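Local coordinates for protein monalysin (Pseudomonas entomophila, PDB 4MKO) that forms pores in host cell membranes as a secreted aerolysin-like beta-barrel toxin, contributing to intestinal damage and lethality in Drosophila, at residues Val37-Gly49 / His149-Phe162. Residues are numbered along the deposited sequence; the frame is centred on the assembly and turned at random.
Sequences VYGDIYIGKQNWG and HNATSAGRQNANAF
Trp-48 lies against the loop that follows strand 136-151. The CB of Ala-154 sits over one face of the indole, 3.5 Å from the centroid of the five-membered ring of Trp-48, a CH-pi contact. Gln-46 CG, from the same hairpin, lies against the opposite face, nearer its rim. At the ring edge, Gln-157 NE2 comes to 3.6 Å from Trp-48 CH2, its amide plane turned 80° from the indole. The ring is also tied to its own hairpin: Trp-48 NE1 donates to Ile-43 O (2.9 Å), in the indole plane and on a carbonyl lone pair. Ile-43 uses both branches: Ile-43 CD1 meets Ala-151 CB at 3.5 Å, while CG2 packs on Asn-158, Ala-161 and Phe-162. Gly-49 O accepts two hydrogen bonds from Thr-152, from OG1 (2.8 Å) and from N (2.9 Å), so one residue grips this carbonyl with both side chain and backbone. Waters bridge Gln-46 to Gln-157, Lys-45 N to Asn-158 ND2, and Gly-49 N to Thr-152 O. The type II' turn 43-46 closes the beta hairpin of strands 29-43 and 46-67. The contact packs this hairpin end on the end of strand 136-151 and the loop after it, within the aerolysin-like fold. Strand 46-67 pairs antiparallel with 136-151, and Tyr-178 of strand 173-191 stacks on Phe-162 and His-149.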
ATOM      1  N   VAL A  37       0.174   4.820 -14.125  1.00  4.60           N
ATOM      2  CA  VAL A  37       1.452   5.079 -14.832  1.00  5.22           C
ATOM      3  C   VAL A  37       1.890   3.792 -15.516  1.00  9.36           C
ATOM      4  O   VAL A  37       1.333   2.728 -15.233  1.00  7.77           O
ATOM      5  CB  VAL A  37       2.571   5.640 -13.923  1.00  7.94           C
ATOM      6  CG1 VAL A  37       2.154   6.975 -13.293  1.00  7.48           C
ATOM      7  CG2 VAL A  37       3.036   4.607 -12.881  1.00  7.89           C
ATOM      8  N   TYR A  38       2.880   3.883 -16.422  1.00  5.95           N
ATOM      9  CA  TYR A  38       3.360   2.714 -17.152  1.00  7.19           C
ATOM     10  C   TYR A  38       4.880   2.727 -17.198  1.00 11.57           C
ATOM     11  O   TYR A  38       5.479   3.739 -17.551  1.00 11.51           O
ATOM     12  CB  TYR A  38       2.777   2.672 -18.580  1.00  9.43           C
ATOM     13  CG  TYR A  38       3.242   1.469 -19.370  1.00 10.49           C
ATOM     14  CD1 TYR A  38       4.422   1.510 -20.112  1.00 13.19           C
ATOM     15  CD2 TYR A  38       2.496   0.295 -19.392  1.00 11.51           C
ATOM     16  CE1 TYR A  38       4.859   0.400 -20.838  1.00 11.84           C
ATOM     17  CE2 TYR A  38       2.933  -0.828 -20.098  1.00 12.35           C
ATOM     18  CZ  TYR A  38       4.116  -0.769 -20.820  1.00 18.28           C
ATOM     19  OH  TYR A  38       4.550  -1.865 -21.533  1.00 19.48           O
ATOM     20  N   GLY A  39       5.479   1.592 -16.892  1.00  9.43           N
ATOM     21  CA  GLY A  39       6.923   1.436 -16.927  1.00  9.90           C
ATOM     22  C   GLY A  39       7.354   0.078 -16.451  1.00 13.22           C
ATOM     23  O   GLY A  39       6.516  -0.756 -16.085  1.00 12.54           O
ATOM     24  N   ASP A  40       8.670  -0.142 -16.430  1.00  9.51           N
ATOM     25  CA  ASP A  40       9.245  -1.410 -16.025  1.00  9.25           C
ATOM     26  C   ASP A  40       9.117  -1.762 -14.555  1.00 12.48           C
ATOM     27  O   ASP A  40       9.312  -0.914 -13.679  1.00  9.85           O
ATOM     28  CB  ASP A  40      10.738  -1.469 -16.381  1.00 10.67           C
ATOM     29  CG  ASP A  40      11.062  -1.615 -17.856  1.00 21.74           C
ATOM     30  OD1 ASP A  40      10.167  -2.053 -18.626  1.00 18.04           O
ATOM     31  OD2 ASP A  40      12.224  -1.328 -18.238  1.00 27.80           O
ATOM     32  N   ILE A  41       8.864  -3.062 -14.295  1.00  9.25           N
ATOM     33  CA  ILE A  41       8.932  -3.697 -12.993  1.00  8.05           C
ATOM     34  C   ILE A  41       9.594  -5.038 -13.268  1.00 13.09           C
ATOM     35  O   ILE A  41       9.218  -5.730 -14.228  1.00 10.50           O
ATOM     36  CB  ILE A  41       7.588  -3.833 -12.227  1.00 10.12           C
ATOM     37  CG1 ILE A  41       6.960  -2.434 -11.939  1.00 10.38           C
ATOM     38  CG2 ILE A  41       7.791  -4.624 -10.926  1.00  9.51           C
ATOM     39  CD1 ILE A  41       5.777  -2.411 -10.871  1.00 12.79           C
ATOM     40  N   TYR A  42      10.617  -5.364 -12.476  1.00 11.15           N
ATOM     41  CA  TYR A  42      11.353  -6.605 -12.603  1.00 11.96           C
ATOM     42  C   TYR A  42      10.647  -7.678 -11.782  1.00 12.70           C
ATOM     43  O   TYR A  42      10.529  -7.554 -10.572  1.00 11.05           O
ATOM     44  CB  TYR A  42      12.815  -6.426 -12.138  1.00 14.37           C
ATOM     45  CG  TYR A  42      13.693  -7.628 -12.438  1.00 17.99           C
ATOM     46  CD1 TYR A  42      13.704  -8.739 -11.595  1.00 20.05           C
ATOM     47  CD2 TYR A  42      14.538  -7.640 -13.545  1.00 19.07           C
ATOM     48  CE1 TYR A  42      14.507  -9.847 -11.867  1.00 22.08           C
ATOM     49  CE2 TYR A  42      15.356  -8.736 -13.818  1.00 20.20           C
ATOM     50  CZ  TYR A  42      15.323  -9.844 -12.986  1.00 25.95           C
ATOM     51  OH  TYR A  42      16.122 -10.926 -13.246  1.00 30.22           O
ATOM     52  N   ILE A  43      10.207  -8.752 -12.450  1.00 10.82           N
ATOM     53  CA  ILE A  43       9.536  -9.873 -11.799  1.00  9.63           C
ATOM     54  C   ILE A  43      10.134 -11.151 -12.383  1.00 13.31           C
ATOM     55  O   ILE A  43      10.047 -11.364 -13.593  1.00 11.31           O
ATOM     56  CB  ILE A  43       7.981  -9.874 -11.998  1.00 11.77           C
ATOM     57  CG1 ILE A  43       7.327  -8.527 -11.606  1.00 11.81           C
ATOM     58  CG2 ILE A  43       7.335 -11.036 -11.200  1.00 11.78           C
ATOM     59  CD1 ILE A  43       5.886  -8.345 -12.139  1.00 10.70           C
ATOM     60  N   GLY A  44      10.675 -11.977 -11.506  1.00 13.68           N
ATOM     61  CA  GLY A  44      11.218 -13.287 -11.849  1.00 15.25           C
ATOM     62  C   GLY A  44      12.585 -13.243 -12.488  1.00 20.11           C
ATOM     63  O   GLY A  44      13.600 -13.288 -11.788  1.00 20.87           O
ATOM     64  N   LYS A  45      12.615 -13.163 -13.818  1.00 17.69           N
ATOM     65  CA  LYS A  45      13.868 -13.175 -14.576  1.00 17.85           C
ATOM     66  C   LYS A  45      14.074 -11.954 -15.472  1.00 20.86           C
ATOM     67  O   LYS A  45      15.123 -11.870 -16.113  1.00 21.98           O
ATOM     68  CB  LYS A  45      13.967 -14.482 -15.408  1.00 19.88           C
ATOM     69  CG  LYS A  45      14.078 -15.753 -14.570  1.00 32.45           C
ATOM     70  CD  LYS A  45      14.235 -16.998 -15.439  1.00 43.04           C
ATOM     71  CE  LYS A  45      13.080 -17.953 -15.274  1.00 54.75           C
ATOM     72  NZ  LYS A  45      13.241 -19.166 -16.116  1.00 65.00           N
ATOM     73  N   GLN A  46      13.096 -11.016 -15.546  1.00 14.74           N
ATOM     74  CA  GLN A  46      13.197  -9.850 -16.428  1.00 14.03           C
ATOM     75  C   GLN A  46      12.273  -8.681 -16.049  1.00 17.79           C
ATOM     76  O   GLN A  46      11.382  -8.835 -15.213  1.00 17.25           O
ATOM     77  CB  GLN A  46      12.883 -10.258 -17.892  1.00 14.90           C
ATOM     78  CG  GLN A  46      11.408 -10.649 -18.089  1.00 17.56           C
ATOM     79  CD  GLN A  46      11.021 -10.843 -19.525  1.00 22.85           C
ATOM     80  OE1 GLN A  46      11.235 -11.909 -20.100  1.00 19.82           O
ATOM     81  NE2 GLN A  46      10.382  -9.846 -20.115  1.00 15.84           N
ATOM     82  N   ASN A  47      12.443  -7.554 -16.758  1.00 13.96           N
ATOM     83  CA  ASN A  47      11.574  -6.392 -16.665  1.00 13.01           C
ATOM     84  C   ASN A  47      10.335  -6.634 -17.508  1.00 16.25           C
ATOM     85  O   ASN A  47      10.410  -7.199 -18.614  1.00 16.46           O
ATOM     86  CB  ASN A  47      12.276  -5.131 -17.154  1.00 14.76           C
ATOM     87  CG  ASN A  47      13.128  -4.503 -16.084  1.00 31.17           C
ATOM     88  OD1 ASN A  47      12.718  -4.367 -14.919  1.00 19.18           O
ATOM     89  ND2 ASN A  47      14.347  -4.142 -16.449  1.00 24.40           N
ATOM     90  N   TRP A  48       9.203  -6.189 -16.993  1.00 11.02           N
ATOM     91  CA  TRP A  48       7.931  -6.267 -17.702  1.00 10.70           C
ATOM     92  C   TRP A  48       7.333  -4.878 -17.748  1.00 12.34           C
ATOM     93  O   TRP A  48       7.416  -4.154 -16.752  1.00 12.53           O
ATOM     94  CB  TRP A  48       6.950  -7.222 -16.980  1.00  9.43           C
ATOM     95  CG  TRP A  48       7.482  -8.604 -16.741  1.00 10.15           C
ATOM     96  CD1 TRP A  48       8.082  -9.064 -15.612  1.00 12.99           C
ATOM     97  CD2 TRP A  48       7.493  -9.700 -17.680  1.00 10.31           C
ATOM     98  NE1 TRP A  48       8.433 -10.387 -15.764  1.00 12.57           N
ATOM     99  CE2 TRP A  48       8.080 -10.803 -17.024  1.00 13.32           C
ATOM    100  CE3 TRP A  48       6.992  -9.870 -18.988  1.00 11.28           C
ATOM    101  CZ2 TRP A  48       8.241 -12.045 -17.646  1.00 12.87           C
ATOM    102  CZ3 TRP A  48       7.148 -11.111 -19.602  1.00 12.14           C
ATOM    103  CH2 TRP A  48       7.766 -12.176 -18.935  1.00 12.32           C
ATOM    104  N   GLY A  49       6.721  -4.538 -18.873  1.00  7.60           N
ATOM    105  CA  GLY A  49       6.004  -3.282 -19.060  1.00  7.11           C
ATOM    106  C   GLY A  49       4.767  -3.373 -18.193  1.00 10.61           C
ATOM    107  O   GLY A  49       3.893  -4.204 -18.456  1.00  8.80           O
ATOM    108  N   HIS A 149      -1.199  -3.581  -9.943  1.00  3.86           N
ATOM    109  CA  HIS A 149      -0.315  -3.617 -11.082  1.00  3.97           C
ATOM    110  C   HIS A 149      -0.812  -4.605 -12.121  1.00  8.61           C
ATOM    111  O   HIS A 149      -1.352  -5.655 -11.767  1.00  7.15           O
ATOM    112  CB  HIS A 149       1.068  -4.132 -10.620  1.00  4.49           C
ATOM    113  CG  HIS A 149       1.695  -3.391  -9.481  1.00  6.66           C
ATOM    114  ND1 HIS A 149       2.501  -2.291  -9.696  1.00  8.01           N
ATOM    115  CD2 HIS A 149       1.590  -3.601  -8.151  1.00  7.14           C
ATOM    116  CE1 HIS A 149       2.891  -1.891  -8.496  1.00  7.68           C
ATOM    117  NE2 HIS A 149       2.364  -2.642  -7.539  1.00  7.80           N
ATOM    118  N   ASN A 150      -0.571  -4.290 -13.392  1.00  5.52           N
ATOM    119  CA  ASN A 150      -0.765  -5.207 -14.504  1.00  4.69           C
ATOM    120  C   ASN A 150       0.594  -5.274 -15.195  1.00  7.86           C
ATOM    121  O   ASN A 150       0.944  -4.349 -15.933  1.00  8.64           O
ATOM    122  CB  ASN A 150      -1.856  -4.788 -15.509  1.00  5.90           C
ATOM    123  CG  ASN A 150      -1.801  -5.672 -16.763  1.00  7.32           C
ATOM    124  OD1 ASN A 150      -1.005  -6.623 -16.845  1.00  8.39           O
ATOM    125  ND2 ASN A 150      -2.610  -5.391 -17.767  1.00  6.60           N
ATOM    126  N   ALA A 151       1.365  -6.320 -14.901  1.00  5.71           N
ATOM    127  CA  ALA A 151       2.668  -6.574 -15.526  1.00  5.85           C
ATOM    128  C   ALA A 151       2.329  -7.321 -16.807  1.00  9.73           C
ATOM    129  O   ALA A 151       2.002  -8.518 -16.781  1.00  8.02           O
ATOM    130  CB  ALA A 151       3.551  -7.407 -14.597  1.00  6.58           C
ATOM    131  N   THR A 152       2.291  -6.567 -17.916  1.00  7.62           N
ATOM    132  CA  THR A 152       1.879  -7.102 -19.224  1.00  7.75           C
ATOM    133  C   THR A 152       2.831  -8.228 -19.682  1.00 11.13           C
ATOM    134  O   THR A 152       4.045  -8.171 -19.451  1.00  9.99           O
ATOM    135  CB  THR A 152       1.652  -5.984 -20.266  1.00 11.41           C
ATOM    136  OG1 THR A 152       2.899  -5.451 -20.710  1.00 11.58           O
ATOM    137  CG2 THR A 152       0.732  -4.865 -19.752  1.00  8.97           C
ATOM    138  N   SER A 153       2.238  -9.305 -20.232  1.00  9.43           N
ATOM    139  CA  SER A 153       2.948 -10.510 -20.717  1.00  8.44           C
ATOM    140  C   SER A 153       3.618 -11.362 -19.615  1.00 12.51           C
ATOM    141  O   SER A 153       4.109 -12.440 -19.931  1.00 12.61           O
ATOM    142  CB  SER A 153       3.975 -10.171 -21.803  1.00  9.15           C
ATOM    143  OG  SER A 153       3.393  -9.404 -22.839  1.00 13.44           O
ATOM    144  N   ALA A 154       3.595 -10.936 -18.326  1.00  7.43           N
ATOM    145  CA  ALA A 154       4.302 -11.652 -17.253  1.00  6.81           C
ATOM    146  C   ALA A 154       3.622 -12.916 -16.724  1.00  9.00           C
ATOM    147  O   ALA A 154       4.226 -13.654 -15.954  1.00  9.54           O
ATOM    148  CB  ALA A 154       4.570 -10.688 -16.095  1.00  7.43           C
ATOM    149  N   GLY A 155       2.369 -13.118 -17.090  1.00  9.59           N
ATOM    150  CA  GLY A 155       1.524 -14.190 -16.560  1.00 10.00           C
ATOM    151  C   GLY A 155       1.857 -15.627 -16.910  1.00 15.63           C
ATOM    152  O   GLY A 155       1.476 -16.530 -16.168  1.00 15.29           O
ATOM    153  N   ARG A 156       2.533 -15.866 -18.043  1.00 15.14           N
ATOM    154  CA  ARG A 156       2.902 -17.241 -18.426  1.00 15.83           C
ATOM    155  C   ARG A 156       4.039 -17.755 -17.553  1.00 19.18           C
ATOM    156  O   ARG A 156       3.994 -18.896 -17.109  1.00 19.38           O
ATOM    157  CB  ARG A 156       3.317 -17.331 -19.905  1.00 18.06           C
ATOM    158  CG  ARG A 156       2.160 -17.333 -20.869  1.00 29.22           C
ATOM    159  CD  ARG A 156       2.542 -18.012 -22.173  1.00 34.97           C
ATOM    160  NE  ARG A 156       1.375 -18.208 -23.033  1.00 38.44           N
ATOM    161  CZ  ARG A 156       0.966 -17.342 -23.954  1.00 52.96           C
ATOM    162  NH1 ARG A 156       1.629 -16.207 -24.151  1.00 43.40           N
ATOM    163  NH2 ARG A 156      -0.109 -17.604 -24.689  1.00 34.34           N
ATOM    164  N   GLN A 157       5.027 -16.889 -17.269  1.00 14.00           N
ATOM    165  CA  GLN A 157       6.222 -17.222 -16.495  1.00 14.13           C
ATOM    166  C   GLN A 157       6.135 -16.942 -15.016  1.00 19.08           C
ATOM    167  O   GLN A 157       6.882 -17.546 -14.251  1.00 19.79           O
ATOM    168  CB  GLN A 157       7.442 -16.502 -17.084  1.00 15.45           C
ATOM    169  CG  GLN A 157       7.767 -16.963 -18.505  1.00 26.20           C
ATOM    170  CD  GLN A 157       8.926 -16.204 -19.088  1.00 45.77           C
ATOM    171  OE1 GLN A 157      10.056 -16.264 -18.590  1.00 40.47           O
ATOM    172  NE2 GLN A 157       8.669 -15.487 -20.170  1.00 38.53           N
ATOM    173  N   ASN A 158       5.255 -16.018 -14.601  1.00 14.71           N
ATOM    174  CA  ASN A 158       5.187 -15.612 -13.205  1.00 13.78           C
ATOM    175  C   ASN A 158       3.818 -15.779 -12.554  1.00 16.69           C
ATOM    176  O   ASN A 158       3.494 -15.014 -11.650  1.00 14.43           O
ATOM    177  CB  ASN A 158       5.697 -14.163 -13.058  1.00 13.70           C
ATOM    178  CG  ASN A 158       7.153 -14.035 -13.417  1.00 18.05           C
ATOM    179  OD1 ASN A 158       8.023 -14.531 -12.700  1.00 17.28           O
ATOM    180  ND2 ASN A 158       7.436 -13.483 -14.587  1.00 13.01           N
ATOM    181  N   ALA A 159       3.057 -16.834 -12.918  1.00 14.51           N
ATOM    182  CA  ALA A 159       1.740 -17.100 -12.319  1.00 14.52           C
ATOM    183  C   ALA A 159       1.797 -17.432 -10.813  1.00 17.62           C
ATOM    184  O   ALA A 159       0.772 -17.331 -10.132  1.00 17.72           O
ATOM    185  CB  ALA A 159       1.032 -18.218 -13.081  1.00 15.99           C
ATOM    186  N   ASN A 160       2.989 -17.814 -10.291  1.00 14.33           N
ATOM    187  CA  ASN A 160       3.202 -18.139  -8.870  1.00 14.37           C
ATOM    188  C   ASN A 160       4.158 -17.174  -8.145  1.00 16.77           C
ATOM    189  O   ASN A 160       4.583 -17.457  -7.017  1.00 16.60           O
ATOM    190  CB  ASN A 160       3.678 -19.584  -8.724  1.00 16.99           C
ATOM    191  CG  ASN A 160       2.606 -20.569  -9.101  1.00 36.68           C
ATOM    192  OD1 ASN A 160       1.562 -20.663  -8.452  1.00 31.10           O
ATOM    193  ND2 ASN A 160       2.809 -21.270 -10.202  1.00 31.04           N
ATOM    194  N   ALA A 161       4.478 -16.038  -8.783  1.00 12.74           N
ATOM    195  CA  ALA A 161       5.375 -15.027  -8.219  1.00 11.68           C
ATOM    196  C   ALA A 161       4.817 -14.403  -6.928  1.00 14.56           C
ATOM    197  O   ALA A 161       5.593 -14.111  -6.021  1.00 13.36           O
ATOM    198  CB  ALA A 161       5.639 -13.938  -9.251  1.00 12.59           C
ATOM    199  N   PHE A 162       3.475 -14.206  -6.843  1.00 10.22           N
ATOM    200  CA  PHE A 162       2.852 -13.525  -5.709  1.00  9.59           C
ATOM    201  C   PHE A 162       1.895 -14.403  -4.889  1.00 14.17           C
ATOM    202  O   PHE A 162       1.358 -15.390  -5.400  1.00 12.70           O
ATOM    203  CB  PHE A 162       2.159 -12.231  -6.199  1.00  9.88           C
ATOM    204  CG  PHE A 162       3.089 -11.303  -6.958  1.00  9.87           C
ATOM    205  CD1 PHE A 162       3.946 -10.436  -6.276  1.00 11.76           C
ATOM    206  CD2 PHE A 162       3.162 -11.350  -8.346  1.00 10.39           C
ATOM    207  CE1 PHE A 162       4.826  -9.601  -6.978  1.00 12.48           C
ATOM    208  CE2 PHE A 162       4.040 -10.513  -9.047  1.00 13.06           C
ATOM    209  CZ  PHE A 162       4.875  -9.654  -8.358  1.00 11.42           C
TER
HETATM  210  O   HOH W   1      10.291 -14.079 -15.538  1.00 15.91           O
HETATM  211  O   HOH W   2      11.593 -14.026 -18.462  1.00 28.01           O
HETATM  212  O   HOH W   3      10.276 -13.832 -21.770  1.00 31.44           O
HETATM  213  O   HOH W   4       6.144  -6.670 -20.683  1.00 13.24           O